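Local coordinates for protein mosquitocidal toxin (PDB 2VSE) that kills mosquitoes as a holotoxin, probably by ADP-ribosylating host proteins with an enzymatic domain that is joined to ricin-B-like lectin domains, at residues F552-I557 with K603-K608; G560-M565 with W596-N601; Y636-W641 with N655-N660. All blocks are in the same frame, centred on the assembly; numbering follows the deposited sequence.

Contact 1: residues F552-I557 with K603-K608; sequences FSFNSI and KKRAYK
Tyr607 and Arg605 of 603-608 reach across to the linker 552-557, where they meet Ile557 and Phe554. One direct hydrogen bond joins the two segments. Tyr607 OH donates to the backbone O of Ile557 at 2.6 Å, lying in the carbonyl plane and using a lone pair at a C=O...donor angle of 136°. The ring is carried to the linker by its first torsion (chi1 -67°), with CG anti to the carbonyl carbon. Its edge is turned to Phe554 O and Ser556 N, and the linker backbone bends round the hydroxyl. A water adds a second polar link: it donates to Phe554 O at 2.8 Å and to Arg605 O at 2.9 Å, satisfying both carbonyls between the chains.

Apolar packing occurs in two places. Ile557 CG1 lies 3.7 Å from Tyr607 CZ, close to the carbonyl that takes the hydroxyl. Farther back, Arg605 CB makes a CH-pi contact with the face of Phe554, 4.2 Å from the ring centroid and 28° off the normal. The opposite face of Phe554 takes the edge of Phe552, whose CE2 sits over the ring centre, so the Phe554 ring is clasped from both sides. Beyond CB the arginine runs extended from CG to NE, past the ring, and its NH1 forms a salt bridge with Glu450.

Arg605 and Ala606 both face Asn601, a G1 beta bulge beside strand 606-611. The linker runs from strand 547-551, an outermost strand of one six-stranded sheet, to strand 560-566 of the next. Ser556 OG bonds to Pro643 O, and Tyr607 touches both Val598 of strand 596-601 and Pro643 of strand 640-645.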
loop_
_atom_site.group_PDB
_atom_site.type_symbol
_atom_site.label_atom_id
_atom_site.label_comp_id
_atom_site.label_asym_id
_atom_site.label_seq_id
_atom_site.Cartn_x
_atom_site.Cartn_y
_atom_site.Cartn_z
ATOM N N PHE A 552 4.720 8.940 4.685
ATOM C CA PHE A 552 5.009 10.164 3.961
ATOM C C PHE A 552 6.397 10.042 3.364
ATOM O O PHE A 552 7.338 9.684 4.057
ATOM C CB PHE A 552 4.922 11.396 4.879
ATOM C CG PHE A 552 4.982 12.708 4.139
ATOM C CD1 PHE A 552 3.820 13.386 3.817
ATOM C CD2 PHE A 552 6.207 13.255 3.751
ATOM C CE1 PHE A 552 3.864 14.594 3.112
ATOM C CE2 PHE A 552 6.271 14.446 3.043
ATOM C CZ PHE A 552 5.094 15.124 2.716
ATOM N N SER A 553 6.535 10.327 2.078
ATOM C CA SER A 553 7.870 10.342 1.506
ATOM C C SER A 553 8.164 11.640 0.788
ATOM O O SER A 553 7.387 12.073 -0.046
ATOM C CB SER A 553 8.104 9.163 0.566
ATOM O OG SER A 553 9.505 9.009 0.374
ATOM N N PHE A 554 9.290 12.252 1.121
ATOM C CA PHE A 554 9.718 13.467 0.453
ATOM C C PHE A 554 10.313 13.211 -0.929
ATOM O O PHE A 554 10.167 14.054 -1.815
ATOM C CB PHE A 554 10.678 14.284 1.317
ATOM C CG PHE A 554 9.984 15.225 2.268
ATOM C CD1 PHE A 554 9.343 16.369 1.797
ATOM C CD2 PHE A 554 9.961 14.965 3.634
ATOM C CE1 PHE A 554 8.698 17.233 2.671
ATOM C CE2 PHE A 554 9.312 15.824 4.505
ATOM C CZ PHE A 554 8.680 16.957 4.023
ATOM N N ASN A 555 10.980 12.073 -1.136
ATOM C CA ASN A 555 11.349 11.735 -2.506
ATOM C C ASN A 555 10.335 10.816 -3.193
ATOM O O ASN A 555 10.565 9.622 -3.402
ATOM C CB ASN A 555 12.835 11.378 -2.719
ATOM C CG ASN A 555 13.223 10.059 -2.137
ATOM O OD1 ASN A 555 12.844 9.716 -1.026
ATOM N ND2 ASN A 555 14.029 9.316 -2.880
ATOM N N SER A 556 9.213 11.442 -3.539
ATOM C CA SER A 556 8.059 10.801 -4.132
ATOM C C SER A 556 8.297 10.376 -5.585
ATOM O O SER A 556 7.736 9.376 -6.053
ATOM C CB SER A 556 6.878 11.778 -4.056
ATOM O OG SER A 556 7.266 13.083 -4.450
ATOM N N ILE A 557 9.122 11.143 -6.291
ATOM C CA ILE A 557 9.425 10.868 -7.693
ATOM C C ILE A 557 10.900 10.592 -7.877
ATOM O O ILE A 557 11.716 11.014 -7.069
ATOM C CB ILE A 557 8.982 12.026 -8.646
ATOM C CG1 ILE A 557 9.733 13.329 -8.377
ATOM C CG2 ILE A 557 7.488 12.258 -8.548
ATOM C CD1 ILE A 557 9.616 14.329 -9.542
ATOM N N LYS A 603 19.395 17.011 2.195
ATOM C CA LYS A 603 19.372 17.955 3.306
ATOM C C LYS A 603 18.106 18.806 3.298
ATOM O O LYS A 603 17.564 19.129 4.368
ATOM C CB LYS A 603 20.633 18.831 3.308
ATOM C CG LYS A 603 21.919 18.100 3.730
ATOM C CD LYS A 603 22.460 17.201 2.618
ATOM C CE LYS A 603 23.644 16.365 3.073
ATOM N NZ LYS A 603 24.912 17.145 3.052
ATOM N N LYS A 604 17.638 19.130 2.095
ATOM C CA LYS A 604 16.464 19.965 1.882
ATOM C C LYS A 604 15.181 19.144 1.851
ATOM O O LYS A 604 14.093 19.686 2.052
ATOM C CB LYS A 604 16.602 20.713 0.545
ATOM C CG LYS A 604 17.897 21.511 0.367
ATOM C CD LYS A 604 17.748 22.920 0.880
ATOM C CE LYS A 604 19.051 23.693 0.711
ATOM N NZ LYS A 604 19.025 25.008 1.408
ATOM N N ARG A 605 15.313 17.843 1.577
ATOM C CA ARG A 605 14.172 16.959 1.312
ATOM C C ARG A 605 13.242 17.572 0.278
ATOM O O ARG A 605 12.027 17.608 0.450
ATOM C CB ARG A 605 13.433 16.602 2.604
ATOM C CG ARG A 605 14.296 15.823 3.562
ATOM C CD ARG A 605 13.709 15.796 4.948
ATOM N NE ARG A 605 14.580 15.061 5.855
ATOM C CZ ARG A 605 15.203 15.584 6.904
ATOM N NH1 ARG A 605 15.050 16.861 7.224
ATOM N NH2 ARG A 605 15.972 14.811 7.650
ATOM N N ALA A 606 13.846 18.062 -0.798
ATOM C CA ALA A 606 13.138 18.758 -1.867
ATOM C C ALA A 606 13.943 18.624 -3.154
ATOM O O ALA A 606 15.095 18.170 -3.127
ATOM C CB ALA A 606 12.944 20.229 -1.503
ATOM N N TYR A 607 13.343 19.033 -4.271
ATOM C CA TYR A 607 13.959 18.850 -5.581
ATOM C C TYR A 607 14.451 20.139 -6.206
ATOM O O TYR A 607 13.836 21.207 -6.062
ATOM C CB TYR A 607 12.989 18.175 -6.557
ATOM C CG TYR A 607 12.655 16.750 -6.198
ATOM C CD1 TYR A 607 13.235 15.683 -6.883
ATOM C CD2 TYR A 607 11.759 16.465 -5.171
ATOM C CE1 TYR A 607 12.923 14.366 -6.555
ATOM C CE2 TYR A 607 11.446 15.155 -4.833
ATOM C CZ TYR A 607 12.032 14.115 -5.527
ATOM O OH TYR A 607 11.714 12.826 -5.190
ATOM N N LYS A 608 15.561 20.024 -6.925
ATOM C CA LYS A 608 16.016 21.089 -7.803
ATOM C C LYS A 608 15.620 20.749 -9.228
ATOM O O LYS A 608 15.818 19.623 -9.689
ATOM C CB LYS A 608 17.529 21.286 -7.702
ATOM C CG LYS A 608 17.987 22.654 -8.188
ATOM C CD LYS A 608 19.280 23.095 -7.530
ATOM C CE LYS A 608 19.524 24.567 -7.793
ATOM N NZ LYS A 608 20.848 24.998 -7.283
HETATM O O HOH W 1 10.441 16.852 -1.910
#

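Contact 2: residues G560-M565 with W596-N601; sequences GIYQFM and WTVTYN
Gly560, Ile561 and Tyr562 pair with Val598, Thr597 and Trp596 in an antiparallel ladder of the beta-trefoil, the ricin-B-like lectin fold. Trp596 closes a Gln-x-Trp sequence with Gln594, the signature of this family, and its NE1 bonds to Ala574 O. Gly560 with Val598 and Tyr562 with Trp596 are hydrogen-bonded pairs; Ile561 and Thr597 form the non-hydrogen-bonded pair between them. The straightest bond is Val598 N to Gly560 O, while Gly560 N to Val598 O is longer at 3.3 Å. Beyond Val598 on one strand and Tyr562 on the other, no further rungs form; the N-to-C directions of the two segments are 120° apart, far from straight antiparallel.

Tyr562 can be followed outward. Its CB lies 3.9 Å from Trp596 O and almost as near Val598 CG2. CG again meets that methyl, and CD2 presses closest, 3.5 Å from Val598 CG2 and hardly farther from Val598 CB, which CE2 still touches. The hydroxyl leaves the pair to bond with Gln558 O. The ring also stacks with His692.

Phe564, beyond the paired residues, still returns to Trp596. With CG anti to its carbonyl carbon (chi1 -55°), the ring is brought back toward Trp596 and turns an edge to the indole in an offset edge-to-face pair, the planes at 72° and the centroid 5.4 Å from that of the five-membered ring of Trp596. Phe564 CZ also meets Val598 CG2 at 3.8 Å. On the face bearing Ile561 and Thr597, the side chains meet through Ile561 CG1 and Thr597 CG2, 4.0 Å apart.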
loop_
_atom_site.group_PDB
_atom_site.type_symbol
_atom_site.label_atom_id
_atom_site.label_comp_id
_atom_site.label_asym_id
_atom_site.label_seq_id
_atom_site.Cartn_x
_atom_site.Cartn_y
_atom_site.Cartn_z
ATOM N N GLY A 560 15.528 12.343 -12.820
ATOM C CA GLY A 560 15.503 12.130 -14.249
ATOM C C GLY A 560 15.209 13.408 -15.002
ATOM O O GLY A 560 15.174 14.500 -14.415
ATOM N N ILE A 561 15.017 13.266 -16.313
ATOM C CA ILE A 561 14.677 14.390 -17.167
ATOM C C ILE A 561 13.177 14.372 -17.422
ATOM O O ILE A 561 12.602 13.334 -17.777
ATOM C CB ILE A 561 15.475 14.381 -18.484
ATOM C CG1 ILE A 561 16.977 14.353 -18.185
ATOM C CG2 ILE A 561 15.103 15.589 -19.344
ATOM C CD1 ILE A 561 17.854 14.183 -19.406
ATOM N N TYR A 562 12.557 15.532 -17.232
ATOM C CA TYR A 562 11.117 15.636 -17.175
ATOM C C TYR A 562 10.620 16.802 -17.994
ATOM O O TYR A 562 11.347 17.767 -18.227
ATOM C CB TYR A 562 10.678 15.881 -15.731
ATOM C CG TYR A 562 10.726 14.684 -14.803
ATOM C CD1 TYR A 562 9.606 13.876 -14.637
ATOM C CD2 TYR A 562 11.875 14.379 -14.069
ATOM C CE1 TYR A 562 9.625 12.793 -13.779
ATOM C CE2 TYR A 562 11.902 13.290 -13.198
ATOM C CZ TYR A 562 10.764 12.503 -13.060
ATOM O OH TYR A 562 10.738 11.402 -12.217
ATOM N N GLN A 563 9.368 16.699 -18.423
ATOM C CA GLN A 563 8.602 17.856 -18.844
ATOM C C GLN A 563 7.440 17.986 -17.884
ATOM O O GLN A 563 6.935 16.981 -17.359
ATOM C CB GLN A 563 8.096 17.667 -20.256
ATOM C CG GLN A 563 9.196 17.489 -21.252
ATOM C CD GLN A 563 8.693 17.615 -22.669
ATOM O OE1 GLN A 563 8.031 16.716 -23.179
ATOM N NE2 GLN A 563 8.992 18.735 -23.308
ATOM N N PHE A 564 7.023 19.221 -17.647
ATOM C CA PHE A 564 5.849 19.503 -16.821
ATOM C C PHE A 564 4.693 19.916 -17.722
ATOM O O PHE A 564 4.712 20.995 -18.301
ATOM C CB PHE A 564 6.162 20.611 -15.815
ATOM C CG PHE A 564 7.350 20.324 -14.963
ATOM C CD1 PHE A 564 7.190 19.827 -13.671
ATOM C CD2 PHE A 564 8.640 20.539 -15.445
ATOM C CE1 PHE A 564 8.293 19.557 -12.874
ATOM C CE2 PHE A 564 9.751 20.262 -14.659
ATOM C CZ PHE A 564 9.578 19.777 -13.371
ATOM N N MET A 565 3.702 19.047 -17.843
ATOM C CA MET A 565 2.522 19.308 -18.670
ATOM C C MET A 565 1.418 19.857 -17.782
ATOM O O MET A 565 1.201 19.315 -16.695
ATOM C CB MET A 565 2.041 18.003 -19.303
ATOM C CG MET A 565 3.050 17.298 -20.192
ATOM S SD MET A 565 2.334 15.739 -20.726
ATOM C CE MET A 565 2.717 14.702 -19.313
ATOM N N TRP A 596 13.701 19.451 -18.229
ATOM C CA TRP A 596 14.330 19.811 -16.976
ATOM C C TRP A 596 14.850 18.566 -16.289
ATOM O O TRP A 596 14.165 17.537 -16.254
ATOM C CB TRP A 596 13.332 20.527 -16.061
ATOM C CG TRP A 596 12.652 21.675 -16.729
ATOM C CD1 TRP A 596 11.647 21.603 -17.646
ATOM C CD2 TRP A 596 12.926 23.072 -16.541
ATOM N NE1 TRP A 596 11.287 22.863 -18.052
ATOM C CE2 TRP A 596 12.053 23.786 -17.391
ATOM C CE3 TRP A 596 13.828 23.788 -15.742
ATOM C CZ2 TRP A 596 12.050 25.187 -17.468
ATOM C CZ3 TRP A 596 13.828 25.197 -15.825
ATOM C CH2 TRP A 596 12.939 25.870 -16.678
ATOM N N THR A 597 16.068 18.654 -15.752
ATOM C CA THR A 597 16.585 17.610 -14.865
ATOM C C THR A 597 16.058 17.862 -13.450
ATOM O O THR A 597 16.232 18.949 -12.898
ATOM C CB THR A 597 18.128 17.560 -14.828
ATOM O OG1 THR A 597 18.625 18.783 -14.288
ATOM C CG2 THR A 597 18.716 17.350 -16.206
ATOM N N VAL A 598 15.397 16.859 -12.881
ATOM C CA VAL A 598 14.805 16.959 -11.549
ATOM C C VAL A 598 15.642 16.098 -10.591
ATOM O O VAL A 598 15.821 14.899 -10.825
ATOM C CB VAL A 598 13.328 16.515 -11.589
ATOM C CG1 VAL A 598 12.718 16.477 -10.209
ATOM C CG2 VAL A 598 12.503 17.442 -12.524
ATOM N N THR A 599 16.167 16.708 -9.529
ATOM C CA THR A 599 17.098 16.010 -8.637
ATOM C C THR A 599 16.783 16.217 -7.155
ATOM O O THR A 599 16.644 17.350 -6.685
ATOM C CB THR A 599 18.580 16.399 -8.914
ATOM O OG1 THR A 599 18.848 16.326 -10.320
ATOM C CG2 THR A 599 19.538 15.465 -8.190
ATOM N N TYR A 600 16.684 15.111 -6.425
ATOM C CA TYR A 600 16.377 15.164 -5.009
ATOM C C TYR A 600 17.590 15.590 -4.202
ATOM O O TYR A 600 18.708 15.161 -4.475
ATOM C CB TYR A 600 15.902 13.803 -4.510
ATOM C CG TYR A 600 15.395 13.803 -3.084
ATOM C CD1 TYR A 600 14.260 14.537 -2.724
ATOM C CD2 TYR A 600 16.034 13.054 -2.101
ATOM C CE1 TYR A 600 13.785 14.531 -1.415
ATOM C CE2 TYR A 600 15.563 13.029 -0.793
ATOM C CZ TYR A 600 14.441 13.769 -0.460
ATOM O OH TYR A 600 13.983 13.751 0.833
ATOM N N ASN A 601 17.350 16.433 -3.204
ATOM C CA ASN A 601 18.384 16.825 -2.242
ATOM C C ASN A 601 18.059 16.299 -0.841
ATOM O O ASN A 601 17.013 16.619 -0.279
ATOM C CB ASN A 601 18.542 18.354 -2.230
ATOM C CG ASN A 601 19.702 18.831 -1.365
ATOM O OD1 ASN A 601 20.158 18.133 -0.463
ATOM N ND2 ASN A 601 20.175 20.042 -1.634
#

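Contact 3: residues Y636-W641 with N655-N660; sequences YDDQYW and NYKNPN
Asn655 has its amide wedged between Trp641 and the backbone of Asp638. Its CG stands anti to the backbone N (chi1 -170°), which directs the amide toward Trp641, where ND2 lies over one face of the indole, 3.2 Å above the plane and displaced toward the rim near CH2. The amide stands almost perpendicular to the ring. ND2 also donates to Asp638 O at 2.8 Å; the acceptor lies in the amide plane, whereas the donor sits well above the carbonyl plane of Asp638 rather than on a lone pair. The other end of the amide, OD1, accepts from Lys657 N at 2.9 Å and closes an Asx turn. Gripped at both ends, the side chain is fixed in its rotation.

Trp641 and Asn655 face each other as an antiparallel non-hydrogen-bonded pair where strands 640-645 and 651-655 of the beta-trefoil meet. Gln639, Tyr640 and Trp641 form the Gln-x-Trp signature of ricin-type lectin repeats, and Trp641 NE1 is held by Leu619 O.

Tyr656 is the middle residue of that Asx turn, just after the strand. Its N bonds to Tyr640 O at 2.8 Å, nearly straight at 167° but with the donor tilted from the carbonyl plane, and its CB packs on Tyr640 CB at 3.7 Å. The phenol continues to Glu450, to which its OH is hydrogen-bonded.

Asp637, in a short 3-10 turn, brings its carboxylate to the edge of that phenol, the planes 87° apart. OD1 lies in the ring plane, 3.5 Å from Tyr656 CE2, where the slightly positive ring hydrogens probably suit it. The same OD1 forms a salt bridge with Lys604.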
loop_
_atom_site.group_PDB
_atom_site.type_symbol
_atom_site.label_atom_id
_atom_site.label_comp_id
_atom_site.label_asym_id
_atom_site.label_seq_id
_atom_site.Cartn_x
_atom_site.Cartn_y
_atom_site.Cartn_z
ATOM N N TYR A 636 19.460 28.360 -3.839
ATOM C CA TYR A 636 18.716 28.990 -2.739
ATOM C C TYR A 636 17.413 28.249 -2.436
ATOM O O TYR A 636 16.884 27.521 -3.282
ATOM C CB TYR A 636 18.401 30.469 -3.039
ATOM C CG TYR A 636 18.481 31.399 -1.830
ATOM C CD1 TYR A 636 18.315 30.913 -0.516
ATOM C CD2 TYR A 636 18.717 32.769 -1.996
ATOM C CE1 TYR A 636 18.386 31.755 0.585
ATOM C CE2 TYR A 636 18.789 33.627 -0.897
ATOM C CZ TYR A 636 18.625 33.116 0.395
ATOM O OH TYR A 636 18.704 33.964 1.496
ATOM N N ASP A 637 16.895 28.469 -1.229
ATOM C CA ASP A 637 15.666 27.833 -0.749
ATOM C C ASP A 637 14.472 27.925 -1.706
ATOM O O ASP A 637 13.742 26.943 -1.882
ATOM C CB ASP A 637 15.289 28.376 0.633
ATOM C CG ASP A 637 16.158 27.799 1.749
ATOM O OD1 ASP A 637 16.941 26.862 1.469
ATOM O OD2 ASP A 637 16.051 28.277 2.906
ATOM N N ASP A 638 14.282 29.090 -2.325
ATOM C CA ASP A 638 13.136 29.300 -3.212
ATOM C C ASP A 638 13.272 28.576 -4.551
ATOM O O ASP A 638 12.372 28.632 -5.384
ATOM C CB ASP A 638 12.827 30.794 -3.404
ATOM C CG ASP A 638 14.012 31.598 -3.955
ATOM O OD1 ASP A 638 14.963 31.011 -4.529
ATOM O OD2 ASP A 638 13.981 32.850 -3.812
ATOM N N GLN A 639 14.392 27.884 -4.737
ATOM C CA GLN A 639 14.623 27.075 -5.931
ATOM C C GLN A 639 14.426 25.575 -5.666
ATOM O O GLN A 639 14.796 24.744 -6.497
ATOM C CB GLN A 639 16.019 27.355 -6.500
ATOM C CG GLN A 639 16.439 28.826 -6.395
ATOM C CD GLN A 639 17.828 29.112 -6.957
ATOM O OE1 GLN A 639 18.459 28.171 -7.549
ATOM N NE2 GLN A 639 18.320 30.434 -6.768
ATOM N N TYR A 640 13.832 25.236 -4.523
ATOM C CA TYR A 640 13.596 23.834 -4.172
ATOM C C TYR A 640 12.107 23.512 -4.028
ATOM O O TYR A 640 11.337 24.302 -3.474
ATOM C CB TYR A 640 14.400 23.461 -2.924
ATOM C CG TYR A 640 15.873 23.234 -3.211
ATOM C CD1 TYR A 640 16.353 21.959 -3.488
ATOM C CD2 TYR A 640 16.782 24.291 -3.214
ATOM C CE1 TYR A 640 17.695 21.733 -3.756
ATOM C CE2 TYR A 640 18.133 24.073 -3.480
ATOM C CZ TYR A 640 18.577 22.788 -3.751
ATOM O OH TYR A 640 19.900 22.539 -4.024
ATOM N N TRP A 641 11.702 22.359 -4.543
ATOM C CA TRP A 641 10.281 22.048 -4.642
ATOM C C TRP A 641 9.930 20.668 -4.128
ATOM O O TRP A 641 10.709 19.728 -4.268
ATOM C CB TRP A 641 9.813 22.230 -6.079
ATOM C CG TRP A 641 10.192 23.569 -6.640
ATOM C CD1 TRP A 641 11.368 23.903 -7.239
ATOM C CD2 TRP A 641 9.393 24.756 -6.631
ATOM N NE1 TRP A 641 11.350 25.225 -7.614
ATOM C CE2 TRP A 641 10.146 25.769 -7.255
ATOM C CE3 TRP A 641 8.111 25.059 -6.156
ATOM C CZ2 TRP A 641 9.662 27.063 -7.421
ATOM C CZ3 TRP A 641 7.630 26.340 -6.318
ATOM C CH2 TRP A 641 8.402 27.329 -6.949
ATOM N N ASN A 655 6.841 25.128 -2.701
ATOM C CA ASN A 655 8.141 25.753 -2.567
ATOM C C ASN A 655 8.726 25.507 -1.184
ATOM O O ASN A 655 8.049 25.692 -0.171
ATOM C CB ASN A 655 8.033 27.252 -2.838
ATOM C CG ASN A 655 9.389 27.924 -2.961
ATOM O OD1 ASN A 655 9.991 28.328 -1.961
ATOM N ND2 ASN A 655 9.874 28.054 -4.194
ATOM N N TYR A 656 9.992 25.106 -1.152
ATOM C CA TYR A 656 10.700 24.870 0.094
ATOM C C TYR A 656 10.640 26.051 1.075
ATOM O O TYR A 656 10.425 25.843 2.275
ATOM C CB TYR A 656 12.153 24.457 -0.192
ATOM C CG TYR A 656 12.933 24.022 1.037
ATOM C CD1 TYR A 656 12.484 22.978 1.841
ATOM C CD2 TYR A 656 14.126 24.644 1.383
ATOM C CE1 TYR A 656 13.191 22.577 2.968
ATOM C CE2 TYR A 656 14.847 24.249 2.509
ATOM C CZ TYR A 656 14.372 23.213 3.296
ATOM O OH TYR A 656 15.077 22.821 4.417
ATOM N N LYS A 657 10.807 27.275 0.566
ATOM C CA LYS A 657 10.859 28.483 1.414
ATOM C C LYS A 657 9.497 28.828 2.031
ATOM O O LYS A 657 9.432 29.264 3.184
ATOM C CB LYS A 657 11.443 29.670 0.629
ATOM C CG LYS A 657 11.602 30.983 1.401
ATOM C CD LYS A 657 12.386 32.014 0.566
ATOM C CE LYS A 657 12.133 33.501 1.086
ATOM N NZ LYS A 657 12.665 34.542 0.118
ATOM N N ASN A 658 8.426 28.625 1.262
ATOM C CA ASN A 658 7.058 28.792 1.745
ATOM C C ASN A 658 6.180 27.715 1.115
ATOM O O ASN A 658 5.645 27.912 0.026
ATOM C CB ASN A 658 6.544 30.204 1.416
ATOM C CG ASN A 658 5.221 30.539 2.106
ATOM O OD1 ASN A 658 4.508 29.658 2.587
ATOM N ND2 ASN A 658 4.891 31.823 2.150
ATOM N N PRO A 659 6.064 26.548 1.778
ATOM C CA PRO A 659 5.322 25.399 1.238
ATOM C C PRO A 659 3.844 25.670 0.948
ATOM O O PRO A 659 3.169 24.819 0.366
ATOM C CB PRO A 659 5.494 24.335 2.327
ATOM C CG PRO A 659 6.756 24.728 3.013
ATOM C CD PRO A 659 6.687 26.216 3.070
ATOM N N ASN A 660 3.357 26.843 1.348
ATOM C CA ASN A 660 2.028 27.322 0.962
ATOM C C ASN A 660 2.007 27.842 -0.484
ATOM O O ASN A 660 0.937 28.022 -1.062
ATOM C CB ASN A 660 1.551 28.403 1.953
ATOM C CG ASN A 660 0.109 28.868 1.701
ATOM O OD1 ASN A 660 -0.764 28.087 1.312
ATOM N ND2 ASN A 660 -0.140 30.154 1.940
#

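In the fold
All three contacts involve one six-stranded antiparallel sheet, in which strand 606-611 lies between 596-601 and 640-645. Contact 2 is strand pairing, with backbone bonds and aromatic packing, nested inside the chain loop closed by contact 1; none of its touching residues is fully exposed, whereas contacts 1 and 3 each reach the surface through one, Asn555 and Lys657. Contact 1 fastens the linker arriving from the preceding sheet, through one phenol, a water and a ring face. Contact 3, where a strand pair gives way to turns, relies on an asparagine amide and one backbone bond. Backbone bonds of Tyr607 with Trp641 and Lys608 with Thr599 knit them together. Glu450 receives Arg605 of contact 1 and Tyr656 of contact 3.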